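Local coordinates for protein peptidoglycan glycosyltransferase (Atopobium parvulum, PDB 4OVD) that belongs to the penicillin-binding proteins, pairing an extended N-terminal region of the dimerisation-domain family with a penicillin-binding domain, at residues V161-F166 / I384-E389. Sequence-based numbering, arbitrary orientation.
Sequences VQILGF and IDFPGE
The ring of Phe386 presents its edge to the backbone of Gln162 and Ile163. On one face sits the next residue, Pro387, its CD 3.3 Å above the plane and displaced toward the rim. Both carbonyl oxygens of the short helix 161-164 that meet the ring lie close to its plane: Phe386 CZ is 3.4 Å from Gln162 O, and Phe386 CE1 is 3.5 Å from Ile163 O. The positive rim of the ring thus faces two backbone oxygens, a C-H to O approach that is probably mildly attractive. Ile163 adds a looser apolar touch: its CD1 lies well off the ring plane, on the opposite side from Pro387 CD and offset past the rim, 4.5 Å from Phe386 CE1. A chi1 of -161° swings the Phe386 ring away from its own backbone N and beside its carbonyl carbon, which carries CE1 and CZ out to the helix.

In the fold, this joins a helix within the dimerisation-domain family region to a loop of the penicillin-binding domain, between helices 366-375 and 404-408. Just before Phe386 the chain makes an inverse gamma turn centred on Asp385, closed by a weak bond from Phe386 N to Ile384 O at 3.1 Å. The Asp385 carboxylate takes hydrogen bonds with Tyr181 OH and with the backbone N of Phe439 and Met440.

On the other segment, Gly165 N still bonds Val161 O at 2.7 Å, although Gly165 is itself the first residue to leave helical geometry, with a positive phi of 87°. Gln162 extends its side chain away from the aromatic edge, and its NE2 hydrogen-bonds to Ser281 O and Ser265 O, the latter on strand 260-266. Ile163 also packs against Leu177 of helix 176-180.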
loop_
_atom_site.group_PDB
_atom_site.type_symbol
_atom_site.label_atom_id
_atom_site.label_comp_id
_atom_site.label_asym_id
_atom_site.label_seq_id
_atom_site.Cartn_x
_atom_site.Cartn_y
_atom_site.Cartn_z
ATOM N N VAL A 161 3.529 -5.573 16.463
ATOM C CA VAL A 161 3.523 -4.463 17.409
ATOM C C VAL A 161 3.623 -3.105 16.682
ATOM O O VAL A 161 3.201 -2.057 17.204
ATOM C CB VAL A 161 4.608 -4.611 18.478
ATOM C CG1 VAL A 161 5.972 -4.230 17.925
ATOM C CG2 VAL A 161 4.283 -3.716 19.653
ATOM N N GLN A 162 4.204 -3.108 15.490
ATOM C CA GLN A 162 4.269 -1.923 14.684
ATOM C C GLN A 162 2.850 -1.426 14.362
ATOM O O GLN A 162 2.576 -0.216 14.354
ATOM C CB GLN A 162 5.049 -2.210 13.418
ATOM C CG GLN A 162 5.514 -0.978 12.645
ATOM C CD GLN A 162 6.390 -1.416 11.482
ATOM O OE1 GLN A 162 5.937 -2.159 10.661
ATOM N NE2 GLN A 162 7.626 -1.014 11.443
ATOM N N ILE A 163 1.938 -2.349 14.108
ATOM C CA ILE A 163 0.541 -2.006 13.798
ATOM C C ILE A 163 -0.139 -1.720 15.111
ATOM O O ILE A 163 -0.852 -0.750 15.255
ATOM C CB ILE A 163 -0.188 -3.190 13.109
ATOM C CG1 ILE A 163 0.487 -3.608 11.799
ATOM C CG2 ILE A 163 -1.645 -2.908 12.823
ATOM C CD1 ILE A 163 0.743 -2.496 10.820
ATOM N N LEU A 164 0.068 -2.573 16.094
ATOM C CA LEU A 164 -0.586 -2.370 17.381
ATOM C C LEU A 164 -0.225 -1.056 18.068
ATOM O O LEU A 164 -1.087 -0.383 18.613
ATOM C CB LEU A 164 -0.270 -3.521 18.345
ATOM C CG LEU A 164 -0.766 -4.869 17.863
ATOM C CD1 LEU A 164 -0.130 -6.033 18.663
ATOM C CD2 LEU A 164 -2.270 -4.865 17.981
ATOM N N GLY A 165 1.048 -0.710 18.056
ATOM C CA GLY A 165 1.538 0.494 18.736
ATOM C C GLY A 165 1.840 0.155 20.169
ATOM O O GLY A 165 1.615 -0.965 20.606
ATOM N N PHE A 166 2.351 1.099 20.937
ATOM C CA PHE A 166 2.619 0.817 22.356
ATOM C C PHE A 166 1.857 1.782 23.160
ATOM O O PHE A 166 1.354 2.803 22.642
ATOM C CB PHE A 166 4.117 0.776 22.696
ATOM C CG PHE A 166 4.773 2.123 22.782
ATOM C CD1 PHE A 166 5.122 2.814 21.655
ATOM C CD2 PHE A 166 5.085 2.670 24.029
ATOM C CE1 PHE A 166 5.714 4.076 21.760
ATOM C CE2 PHE A 166 5.692 3.906 24.139
ATOM C CZ PHE A 166 6.003 4.604 23.001
ATOM N N ILE A 384 -7.109 5.406 5.636
ATOM C CA ILE A 384 -6.644 4.255 6.451
ATOM C C ILE A 384 -6.630 4.632 7.944
ATOM O O ILE A 384 -6.370 5.803 8.330
ATOM C CB ILE A 384 -5.253 3.745 5.996
ATOM C CG1 ILE A 384 -4.794 2.526 6.809
ATOM C CG2 ILE A 384 -4.203 4.864 6.107
ATOM C CD1 ILE A 384 -3.692 1.776 6.169
ATOM N N ASP A 385 -6.932 3.655 8.807
ATOM C CA ASP A 385 -6.989 3.956 10.220
ATOM C C ASP A 385 -5.644 3.673 10.882
ATOM O O ASP A 385 -5.507 2.740 11.674
ATOM C CB ASP A 385 -8.156 3.222 10.897
ATOM C CG ASP A 385 -8.124 1.728 10.645
ATOM O OD1 ASP A 385 -7.535 1.273 9.614
ATOM O OD2 ASP A 385 -8.756 0.992 11.434
ATOM N N PHE A 386 -4.687 4.545 10.602
ATOM C CA PHE A 386 -3.339 4.410 11.122
ATOM C C PHE A 386 -2.734 5.800 11.166
ATOM O O PHE A 386 -2.922 6.592 10.247
ATOM C CB PHE A 386 -2.506 3.463 10.250
ATOM C CG PHE A 386 -1.337 2.941 10.934
ATOM C CD1 PHE A 386 -1.490 1.902 11.839
ATOM C CD2 PHE A 386 -0.104 3.524 10.797
ATOM C CE1 PHE A 386 -0.424 1.451 12.594
ATOM C CE2 PHE A 386 0.980 3.043 11.526
ATOM C CZ PHE A 386 0.821 2.009 12.423
ATOM N N PRO A 387 -1.960 6.099 12.205
ATOM C CA PRO A 387 -1.476 7.489 12.310
ATOM C C PRO A 387 -0.428 7.927 11.308
ATOM O O PRO A 387 0.252 7.107 10.793
ATOM C CB PRO A 387 -0.874 7.553 13.710
ATOM C CG PRO A 387 -1.204 6.232 14.357
ATOM C CD PRO A 387 -1.566 5.251 13.342
ATOM N N GLY A 388 -0.349 9.219 11.024
ATOM C CA GLY A 388 0.724 9.757 10.192
ATOM C C GLY A 388 0.597 9.598 8.709
ATOM O O GLY A 388 1.585 9.669 8.011
ATOM N N GLU A 389 -0.626 9.464 8.206
ATOM C CA GLU A 389 -0.803 9.217 6.780
ATOM C C GLU A 389 -0.355 10.434 5.990
ATOM O O GLU A 389 -0.836 11.512 6.250
ATOM C CB GLU A 389 -2.271 8.868 6.425
ATOM C CG GLU A 389 -2.347 8.526 4.936
ATOM C CD GLU A 389 -3.657 7.970 4.397
ATOM O OE1 GLU A 389 -4.743 8.128 5.034
ATOM O OE2 GLU A 389 -3.573 7.341 3.308
#